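Local atomic coordinates of 2-c-methyl-d-erythritol 4-phosphate cytidylyltransferase (Streptococcus pneumoniae, PDB entry 2VSI), a protein that catalyses the transfer of the cytidylyl group of CTP to D-ribitol 5-phosphate. Residues E106-T111 with T173-D178; T111-R116 with N217-T222; V144-E149 with T157-R162. All coordinates share one frame; numbering follows the deposited sequence.

Interaction 1 of 3, residues E106-T111 with T173-D178; sequences EDIVVT and TFRCKD. With CA (calcium ion), chain E.
Val109 and Phe174 form the tight centre of this antiparallel strand pair. Their backbones exchange two bonds, Val109 N to Phe174 O (2.6 Å) and Phe174 N to Val109 O (3.2 Å). On the same face of the sheet the two side chains run side by side, with Val109 CG1 3.5 Å from Phe174 CE1. The Phe174 ring reaches the partner strand because CG sits between the backbone N and the carbonyl carbon (chi1 43°), and the methyl CG2 of Thr111 meets its CZ from a crosswise direction. Cys176 SG packs on the other flank of Val109 CG1 at 3.6 Å, while Cys176 N bonds to Asp107 O, carrying the pairing into the first turn of a helix. The Glu106 end is looser and partly exposed. Arg175 extends beside Glu106, and Arg175 NE forms a salt bridge with Glu106 OE1 (3.0 Å) from well above the carboxylate plane; Glu106 OE2 binds a calcium ion at 2.8 Å. Both strands are central in the mixed sheet, 108-113 also pairing with 3-8. Helix 86-100 packs on the Val109 and Phe174 face, and helix 121-131 on that of Val110 and Thr173.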
loop_
_atom_site.group_PDB
_atom_site.type_symbol
_atom_site.label_atom_id
_atom_site.label_comp_id
_atom_site.label_asym_id
_atom_site.label_seq_id
_atom_site.Cartn_x
_atom_site.Cartn_y
_atom_site.Cartn_z
ATOM N N GLU B 106 30.997 -13.727 -5.913
ATOM C CA GLU B 106 29.878 -13.427 -6.812
ATOM C C GLU B 106 28.604 -14.225 -6.520
ATOM O O GLU B 106 27.546 -13.909 -7.064
ATOM C CB GLU B 106 30.297 -13.593 -8.280
ATOM C CG GLU B 106 31.496 -12.737 -8.699
ATOM C CD GLU B 106 31.174 -11.251 -8.825
ATOM O OE1 GLU B 106 30.112 -10.909 -9.392
ATOM O OE2 GLU B 106 31.993 -10.425 -8.367
ATOM N N ASP B 107 28.708 -15.254 -5.674
ATOM C CA ASP B 107 27.555 -16.079 -5.279
ATOM C C ASP B 107 26.384 -15.223 -4.772
ATOM O O ASP B 107 26.501 -14.530 -3.757
ATOM C CB ASP B 107 27.949 -17.120 -4.213
ATOM C CG ASP B 107 28.804 -18.253 -4.773
ATOM O OD1 ASP B 107 28.638 -18.601 -5.960
ATOM O OD2 ASP B 107 29.649 -18.804 -4.027
ATOM N N ILE B 108 25.263 -15.276 -5.492
ATOM C CA ILE B 108 24.074 -14.495 -5.142
ATOM C C ILE B 108 23.057 -15.279 -4.301
ATOM O O ILE B 108 22.954 -16.505 -4.405
ATOM C CB ILE B 108 23.370 -13.893 -6.397
ATOM C CG1 ILE B 108 22.946 -14.995 -7.379
ATOM C CG2 ILE B 108 24.267 -12.857 -7.073
ATOM C CD1 ILE B 108 21.839 -14.585 -8.339
ATOM N N VAL B 109 22.317 -14.553 -3.465
ATOM C CA VAL B 109 21.217 -15.122 -2.687
ATOM C C VAL B 109 19.906 -14.419 -3.033
ATOM O O VAL B 109 19.836 -13.190 -3.035
ATOM C CB VAL B 109 21.490 -15.082 -1.142
ATOM C CG1 VAL B 109 22.125 -13.771 -0.720
ATOM C CG2 VAL B 109 20.217 -15.339 -0.336
ATOM N N VAL B 110 18.880 -15.208 -3.343
ATOM C CA VAL B 110 17.547 -14.675 -3.592
ATOM C C VAL B 110 16.723 -14.782 -2.312
ATOM O O VAL B 110 16.102 -15.815 -2.040
ATOM C CB VAL B 110 16.843 -15.393 -4.764
ATOM C CG1 VAL B 110 15.468 -14.782 -5.019
ATOM C CG2 VAL B 110 17.699 -15.321 -6.021
ATOM N N THR B 111 16.742 -13.711 -1.522
ATOM C CA THR B 111 16.010 -13.664 -0.262
ATOM C C THR B 111 14.516 -13.473 -0.530
ATOM O O THR B 111 14.139 -12.771 -1.468
ATOM C CB THR B 111 16.521 -12.534 0.667
ATOM O OG1 THR B 111 16.021 -11.264 0.223
ATOM C CG2 THR B 111 18.035 -12.493 0.689
ATOM N N THR B 173 17.412 -9.519 -3.869
ATOM C CA THR B 173 18.532 -10.364 -4.287
ATOM C C THR B 173 19.870 -9.632 -4.269
ATOM O O THR B 173 19.930 -8.434 -4.562
ATOM C CB THR B 173 18.270 -10.960 -5.681
ATOM O OG1 THR B 173 17.084 -11.757 -5.622
ATOM C CG2 THR B 173 19.434 -11.820 -6.162
ATOM N N PHE B 174 20.926 -10.366 -3.913
ATOM C CA PHE B 174 22.286 -9.829 -3.837
ATOM C C PHE B 174 23.355 -10.910 -3.664
ATOM O O PHE B 174 23.048 -12.077 -3.410
ATOM C CB PHE B 174 22.407 -8.808 -2.696
ATOM C CG PHE B 174 21.729 -9.232 -1.415
ATOM C CD1 PHE B 174 22.313 -10.174 -0.577
ATOM C CD2 PHE B 174 20.518 -8.661 -1.038
ATOM C CE1 PHE B 174 21.694 -10.554 0.601
ATOM C CE2 PHE B 174 19.893 -9.029 0.143
ATOM C CZ PHE B 174 20.482 -9.979 0.961
ATOM N N ARG B 175 24.614 -10.500 -3.805
ATOM C CA ARG B 175 25.761 -11.355 -3.554
ATOM C C ARG B 175 25.970 -11.503 -2.061
ATOM O O ARG B 175 25.854 -10.534 -1.316
ATOM C CB ARG B 175 27.006 -10.765 -4.212
ATOM C CG ARG B 175 26.979 -10.906 -5.715
ATOM C CD ARG B 175 28.018 -10.067 -6.404
ATOM N NE ARG B 175 27.765 -10.017 -7.842
ATOM C CZ ARG B 175 26.903 -9.188 -8.427
ATOM N NH1 ARG B 175 26.198 -8.329 -7.701
ATOM N NH2 ARG B 175 26.742 -9.224 -9.741
ATOM N N CYS B 176 26.277 -12.725 -1.633
ATOM C CA CYS B 176 26.402 -13.058 -0.212
ATOM C C CYS B 176 27.491 -12.264 0.496
ATOM O O CYS B 176 27.249 -11.698 1.564
ATOM C CB CYS B 176 26.641 -14.553 -0.041
ATOM S SG CYS B 176 25.320 -15.535 -0.749
ATOM N N LYS B 177 28.678 -12.217 -0.106
ATOM C CA LYS B 177 29.790 -11.450 0.442
ATOM C C LYS B 177 29.448 -9.958 0.509
ATOM O O LYS B 177 29.794 -9.281 1.478
ATOM C CB LYS B 177 31.063 -11.679 -0.377
ATOM C CG LYS B 177 32.336 -11.174 0.290
ATOM C CD LYS B 177 33.552 -11.432 -0.583
ATOM C CE LYS B 177 34.781 -10.726 -0.045
ATOM N NZ LYS B 177 34.657 -9.249 -0.165
ATOM N N ASP B 178 28.756 -9.466 -0.517
ATOM C CA ASP B 178 28.387 -8.057 -0.613
ATOM C C ASP B 178 27.554 -7.575 0.569
ATOM O O ASP B 178 27.790 -6.489 1.100
ATOM C CB ASP B 178 27.643 -7.791 -1.920
ATOM C CG ASP B 178 28.574 -7.666 -3.104
ATOM O OD1 ASP B 178 29.678 -8.250 -3.066
ATOM O OD2 ASP B 178 28.200 -6.977 -4.076
HETATM CA CA CA E . 32.093 -7.632 -8.541
#

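Interaction 2 of 3, residues T111-R116 with N217-T222; sequences THDSVR and NLKITT. With CDF (4-amino-1-{5-O-[(R)-hydroxy(phosphonooxy)phosphoryl]-alpha-D-arabinofuranosyl}pyrimidin-2(1H)-one), chain D.
Val115 and Ile220 supply the backbone hydrogen bond across this contact: Ile220 N donates to Val115 O at 2.8 Å, in the carbonyl plane. Two weaker CA-H...O contacts flank it, from Lys219 CA to Val115 O and from Arg116 CA to Leu218 O. Apolar packing centres on Lys219, whose extended chain, with CG anti to the backbone N (chi1 -165°), crosses the Arg116 guanidinium obliquely. Its CB lies over the middle of one face of that group, and its CG is 3.8 Å from Val115 CG2. Charged contacts hold the guanidinium in turn: Arg116 NH1 bridges to Asp113 OD2 (2.6 Å) in its own plane, and Asp113 OD1 pairs with Arg86. His112 NE2 donates to Arg116 O in the ring plane at 2.8 Å, tying down the end of the type I turn 113-116. Asn217 approaches Arg116 CB with OD1, its ND2 being held by Gln169. Toward the nucleotide CDF, Lys219 NZ makes a weak bond to O3B (3.4 Å), and Ser114 OG lies 2.7 Å from O3'. The arrangement is the nucleotide-binding end of a GT-A-type cytidylyltransferase, where the turn after central strand 108-113 and the loop between edge strand 208-212 and helix 223-232 meet sugar and diphosphate.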
loop_
_atom_site.group_PDB
_atom_site.type_symbol
_atom_site.label_atom_id
_atom_site.label_comp_id
_atom_site.label_asym_id
_atom_site.label_seq_id
_atom_site.Cartn_x
_atom_site.Cartn_y
_atom_site.Cartn_z
ATOM N N THR B 111 16.742 -13.711 -1.522
ATOM C CA THR B 111 16.010 -13.664 -0.262
ATOM C C THR B 111 14.516 -13.473 -0.530
ATOM O O THR B 111 14.139 -12.771 -1.468
ATOM C CB THR B 111 16.521 -12.534 0.667
ATOM O OG1 THR B 111 16.021 -11.264 0.223
ATOM C CG2 THR B 111 18.035 -12.493 0.689
ATOM N N HIS B 112 13.669 -14.083 0.293
ATOM C CA HIS B 112 12.229 -14.028 0.069
ATOM C C HIS B 112 11.412 -14.336 1.332
ATOM O O HIS B 112 11.724 -15.268 2.064
ATOM C CB HIS B 112 11.857 -14.992 -1.063
ATOM C CG HIS B 112 10.448 -14.854 -1.541
ATOM N ND1 HIS B 112 10.035 -13.816 -2.347
ATOM C CD2 HIS B 112 9.358 -15.627 -1.331
ATOM C CE1 HIS B 112 8.749 -13.954 -2.612
ATOM N NE2 HIS B 112 8.314 -15.044 -2.006
ATOM N N ASP B 113 10.366 -13.551 1.577
ATOM C CA ASP B 113 9.440 -13.826 2.673
ATOM C C ASP B 113 8.742 -15.174 2.492
ATOM O O ASP B 113 8.147 -15.434 1.445
ATOM C CB ASP B 113 8.372 -12.734 2.769
ATOM C CG ASP B 113 8.935 -11.388 3.148
ATOM O OD1 ASP B 113 10.035 -11.331 3.731
ATOM O OD2 ASP B 113 8.258 -10.378 2.869
ATOM N N SER B 114 8.810 -16.020 3.518
ATOM C CA SER B 114 8.071 -17.293 3.536
ATOM C C SER B 114 6.556 -17.101 3.447
ATOM O O SER B 114 5.851 -17.989 2.974
ATOM C CB SER B 114 8.398 -18.091 4.799
ATOM O OG SER B 114 7.855 -17.471 5.955
ATOM N N VAL B 115 6.075 -15.945 3.914
ATOM C CA VAL B 115 4.641 -15.583 3.894
ATOM C C VAL B 115 4.206 -14.898 2.595
ATOM O O VAL B 115 3.168 -14.231 2.549
ATOM C CB VAL B 115 4.248 -14.669 5.096
ATOM C CG1 VAL B 115 4.292 -15.443 6.416
ATOM C CG2 VAL B 115 5.119 -13.404 5.154
ATOM N N ARG B 116 5.018 -15.059 1.553
ATOM C CA ARG B 116 4.707 -14.594 0.205
ATOM C C ARG B 116 4.764 -15.794 -0.733
ATOM O O ARG B 116 5.753 -15.965 -1.458
ATOM C CB ARG B 116 5.708 -13.520 -0.239
ATOM C CG ARG B 116 5.409 -12.122 0.282
ATOM C CD ARG B 116 6.335 -11.098 -0.330
ATOM N NE ARG B 116 5.704 -9.782 -0.463
ATOM C CZ ARG B 116 5.847 -8.768 0.394
ATOM N NH1 ARG B 116 6.597 -8.897 1.485
ATOM N NH2 ARG B 116 5.236 -7.613 0.162
ATOM N N ASN B 217 1.194 -10.829 -5.401
ATOM C CA ASN B 217 2.281 -11.301 -4.525
ATOM C C ASN B 217 2.066 -10.882 -3.066
ATOM O O ASN B 217 2.851 -10.108 -2.498
ATOM C CB ASN B 217 3.647 -10.823 -5.042
ATOM C CG ASN B 217 4.819 -11.519 -4.357
ATOM O OD1 ASN B 217 4.656 -12.539 -3.686
ATOM N ND2 ASN B 217 6.010 -10.965 -4.531
ATOM N N LEU B 218 0.998 -11.425 -2.478
ATOM C CA LEU B 218 0.495 -11.052 -1.153
ATOM C C LEU B 218 1.438 -11.440 -0.019
ATOM O O LEU B 218 2.086 -12.491 -0.067
ATOM C CB LEU B 218 -0.879 -11.713 -0.935
ATOM C CG LEU B 218 -1.646 -11.637 0.391
ATOM C CD1 LEU B 218 -2.199 -10.239 0.661
ATOM C CD2 LEU B 218 -2.776 -12.650 0.390
ATOM N N LYS B 219 1.503 -10.583 0.997
ATOM C CA LYS B 219 2.242 -10.900 2.207
ATOM C C LYS B 219 1.263 -11.283 3.320
ATOM O O LYS B 219 0.584 -10.414 3.890
ATOM C CB LYS B 219 3.115 -9.723 2.633
ATOM C CG LYS B 219 4.171 -10.082 3.655
ATOM C CD LYS B 219 4.687 -8.857 4.395
ATOM C CE LYS B 219 6.047 -9.136 5.033
ATOM N NZ LYS B 219 6.663 -7.918 5.625
ATOM N N ILE B 220 1.197 -12.580 3.629
ATOM C CA ILE B 220 0.247 -13.093 4.623
ATOM C C ILE B 220 0.667 -12.740 6.060
ATOM O O ILE B 220 1.542 -13.385 6.651
ATOM C CB ILE B 220 -0.004 -14.617 4.435
ATOM C CG1 ILE B 220 -0.569 -14.889 3.035
ATOM C CG2 ILE B 220 -0.948 -15.159 5.510
ATOM C CD1 ILE B 220 -0.418 -16.317 2.560
ATOM N N THR B 221 0.037 -11.699 6.604
ATOM C CA THR B 221 0.350 -11.196 7.945
ATOM C C THR B 221 -0.871 -11.214 8.869
ATOM O O THR B 221 -0.776 -11.645 10.015
ATOM C CB THR B 221 0.959 -9.769 7.889
ATOM O OG1 THR B 221 2.212 -9.811 7.194
ATOM C CG2 THR B 221 1.189 -9.199 9.294
ATOM N N THR B 222 -2.008 -10.737 8.365
ATOM C CA THR B 222 -3.230 -10.648 9.160
ATOM C C THR B 222 -4.143 -11.835 8.887
ATOM O O THR B 222 -3.843 -12.693 8.051
ATOM C CB THR B 222 -4.008 -9.343 8.878
ATOM O OG1 THR B 222 -4.539 -9.381 7.548
ATOM C CG2 THR B 222 -3.115 -8.113 9.043
HETATM O O3B CDF D . 8.583 -8.163 8.428
HETATM P PB CDF D . 7.642 -8.486 9.566
HETATM O O1B CDF D . 6.944 -7.281 10.150
HETATM O O2B CDF D . 8.206 -9.434 10.602
HETATM O O3A CDF D . 6.442 -9.306 8.866
HETATM P PA CDF D . 6.603 -10.843 8.404
HETATM O O1A CDF D . 6.852 -11.685 9.634
HETATM O O2A CDF D . 5.426 -11.181 7.522
HETATM O "O5'" CDF D . 7.943 -10.801 7.504
HETATM C "C5'" CDF D . 8.211 -11.789 6.507
HETATM C "C4'" CDF D . 9.239 -12.814 6.985
HETATM O "O4'" CDF D . 10.214 -12.222 7.855
HETATM C "C3'" CDF D . 8.563 -13.938 7.759
HETATM O "O3'" CDF D . 8.613 -15.160 7.019
HETATM C "C2'" CDF D . 9.318 -14.036 9.074
HETATM O "O2'" CDF D . 8.412 -14.255 10.158
HETATM C "C1'" CDF D . 9.992 -12.675 9.196
HETATM N N1 CDF D . 11.213 -12.698 10.012
HETATM C C2 CDF D . 12.420 -13.315 9.591
HETATM O O2 CDF D . 12.508 -13.883 8.485
HETATM N N3 CDF D . 13.503 -13.297 10.402
HETATM C C4 CDF D . 13.448 -12.691 11.613
HETATM N N4 CDF D . 14.535 -12.679 12.413
HETATM C C6 CDF D . 11.158 -12.098 11.209
HETATM C C5 CDF D . 12.275 -12.080 12.040
#

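Interaction 3 of 3, residues V144-E149 with T157-R162; sequences VDTIVE and TDIPNR
Glu149 and Asp158 face each other at a slant across two antiparallel segments. Both side chains start toward the opposite segment, and the extended Glu149 chain, CG anti to the backbone N (chi1 -157°), brings Glu149 OE2 to 3.6 Å from Asp158 CB. Their carboxylate planes are almost perpendicular (87°), with Glu149 OE2 and Asp158 OD2 4.0 Å apart, like charges that would probably raise the proton affinity of one of them. Between their backbones, Glu149 N donates to Asp158 O (2.6 Å), and Glu149 O accepts from Thr157 N (3.0 Å) and, weakly, from Asp158 N. The Thr157 hydroxyl turns to Thr151 N. Farther along, Ile159 sets its CG2 aslant against Thr146 CG2 (3.9 Å), and Pro160 sets its ring CD against Ile147 O. Arg162 crosses Thr146 at about a right angle; a bend at chi3 (73°) carries its guanidinium across the chain, where one face, toward its rim, covers Val144 O, 3.7 Å from Arg162 NH1. The Arg162 side chain comes within about 4 Å (nearest atoms) of a bound CDF other than the one beside Lys219. Val148 and Glu149 also pair with a strand of the second subunit, and Ile147 packs on Ile147 of that subunit. With Thr157 and Asp158 both opposite Glu149, the pairing is a classic beta bulge, set in the protruding arm through which IspD/TarI-family subunits dimerise and, probably, reach the partner's active site.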
loop_
_atom_site.group_PDB
_atom_site.type_symbol
_atom_site.label_atom_id
_atom_site.label_comp_id
_atom_site.label_asym_id
_atom_site.label_seq_id
_atom_site.Cartn_x
_atom_site.Cartn_y
_atom_site.Cartn_z
ATOM N N VAL B 144 -0.074 2.081 -4.941
ATOM C CA VAL B 144 -1.475 2.361 -5.246
ATOM C C VAL B 144 -2.009 3.483 -4.371
ATOM O O VAL B 144 -2.970 4.153 -4.741
ATOM C CB VAL B 144 -2.377 1.133 -5.082
ATOM C CG1 VAL B 144 -2.081 0.112 -6.177
ATOM C CG2 VAL B 144 -2.235 0.525 -3.684
ATOM N N ASP B 145 -1.382 3.677 -3.212
ATOM C CA ASP B 145 -1.793 4.707 -2.266
ATOM C C ASP B 145 -0.964 5.964 -2.472
ATOM O O ASP B 145 0.243 5.887 -2.737
ATOM C CB ASP B 145 -1.608 4.236 -0.812
ATOM C CG ASP B 145 -2.392 2.961 -0.479
ATOM O OD1 ASP B 145 -3.520 2.774 -0.994
ATOM O OD2 ASP B 145 -1.872 2.152 0.325
ATOM N N THR B 146 -1.619 7.118 -2.347
ATOM C CA THR B 146 -0.930 8.394 -2.235
ATOM C C THR B 146 -0.130 8.346 -0.939
ATOM O O THR B 146 -0.684 8.068 0.129
ATOM C CB THR B 146 -1.934 9.570 -2.216
ATOM O OG1 THR B 146 -2.469 9.759 -3.530
ATOM C CG2 THR B 146 -1.280 10.869 -1.758
ATOM N N ILE B 147 1.175 8.568 -1.038
ATOM C CA ILE B 147 2.021 8.615 0.149
ATOM C C ILE B 147 2.211 10.063 0.573
ATOM O O ILE B 147 2.537 10.921 -0.244
ATOM C CB ILE B 147 3.386 7.898 -0.061
ATOM C CG1 ILE B 147 3.187 6.425 -0.458
ATOM C CG2 ILE B 147 4.262 8.008 1.184
ATOM C CD1 ILE B 147 2.271 5.605 0.459
ATOM N N VAL B 148 1.986 10.321 1.858
ATOM C CA VAL B 148 2.024 11.667 2.410
ATOM C C VAL B 148 3.137 11.755 3.440
ATOM O O VAL B 148 3.192 10.959 4.379
ATOM C CB VAL B 148 0.674 12.040 3.075
ATOM C CG1 VAL B 148 0.730 13.430 3.685
ATOM C CG2 VAL B 148 -0.475 11.943 2.070
ATOM N N GLU B 149 4.023 12.725 3.264
ATOM C CA GLU B 149 5.092 12.936 4.216
ATOM C C GLU B 149 4.761 14.080 5.174
ATOM O O GLU B 149 4.236 15.116 4.764
ATOM C CB GLU B 149 6.407 13.201 3.482
ATOM C CG GLU B 149 7.651 12.899 4.304
ATOM C CD GLU B 149 8.922 13.368 3.628
ATOM O OE1 GLU B 149 9.683 12.499 3.140
ATOM O OE2 GLU B 149 9.152 14.600 3.582
ATOM N N THR B 157 4.545 18.031 5.239
ATOM C CA THR B 157 5.739 18.664 4.680
ATOM C C THR B 157 6.054 18.222 3.241
ATOM O O THR B 157 7.032 18.693 2.654
ATOM C CB THR B 157 6.993 18.432 5.558
ATOM O OG1 THR B 157 7.096 17.042 5.894
ATOM C CG2 THR B 157 6.930 19.275 6.829
ATOM N N ASP B 158 5.237 17.328 2.678
ATOM C CA ASP B 158 5.497 16.784 1.341
ATOM C C ASP B 158 4.498 15.710 0.865
ATOM O O ASP B 158 4.166 14.781 1.603
ATOM C CB ASP B 158 6.921 16.208 1.292
ATOM C CG ASP B 158 7.411 15.943 -0.121
ATOM O OD1 ASP B 158 6.647 16.145 -1.089
ATOM O OD2 ASP B 158 8.576 15.523 -0.261
ATOM N N ILE B 159 4.036 15.846 -0.375
ATOM C CA ILE B 159 3.358 14.747 -1.066
ATOM C C ILE B 159 4.161 14.395 -2.319
ATOM O O ILE B 159 4.012 15.042 -3.358
ATOM C CB ILE B 159 1.875 15.052 -1.436
ATOM C CG1 ILE B 159 1.069 15.443 -0.192
ATOM C CG2 ILE B 159 1.236 13.827 -2.121
ATOM C CD1 ILE B 159 -0.345 15.869 -0.475
ATOM N N PRO B 160 5.026 13.372 -2.226
ATOM C CA PRO B 160 5.872 13.031 -3.356
ATOM C C PRO B 160 5.029 12.720 -4.572
ATOM O O PRO B 160 3.839 12.463 -4.438
ATOM C CB PRO B 160 6.580 11.761 -2.888
ATOM C CG PRO B 160 6.577 11.858 -1.410
ATOM C CD PRO B 160 5.259 12.477 -1.081
ATOM N N ASN B 161 5.635 12.769 -5.751
ATOM C CA ASN B 161 4.978 12.288 -6.959
ATOM C C ASN B 161 4.743 10.791 -6.821
ATOM O O ASN B 161 5.673 10.032 -6.528
ATOM C CB ASN B 161 5.829 12.582 -8.193
ATOM C CG ASN B 161 5.093 12.319 -9.482
ATOM O OD1 ASN B 161 4.083 11.615 -9.511
ATOM N ND2 ASN B 161 5.599 12.883 -10.566
ATOM N N ARG B 162 3.497 10.377 -7.007
ATOM C CA ARG B 162 3.128 8.974 -6.839
ATOM C C ARG B 162 3.659 8.107 -7.972
ATOM O O ARG B 162 3.934 6.921 -7.784
ATOM C CB ARG B 162 1.613 8.828 -6.734
ATOM C CG ARG B 162 1.174 7.481 -6.200
ATOM C CD ARG B 162 -0.266 7.505 -5.720
ATOM N NE ARG B 162 -1.224 7.546 -6.818
ATOM C CZ ARG B 162 -1.462 6.529 -7.641
ATOM N NH1 ARG B 162 -0.804 5.384 -7.499
ATOM N NH2 ARG B 162 -2.357 6.658 -8.611
#

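Interactions 1 and 2 are buried, follow one another along strand 108-113 and share Thr111, although their centres are 20 Å apart. Interaction 1 joins that strand to 165-175 within the core sheet, by regular strand bonds and apolar packing, with charge confined to its outer end. Interaction 2 begins where the strand gives way to loops, and charged side chains around a nucleotide replace much of the strand pairing. Interaction 3 is only partly buried and stands about 26 Å from the chain centre, between centres, where strand 147-149 and its lead-in meet the return segment before strand 165-175. Irregular backbone bonds hold it, and the second subunit completes its packing, whereas neither of the other contacts touches that subunit.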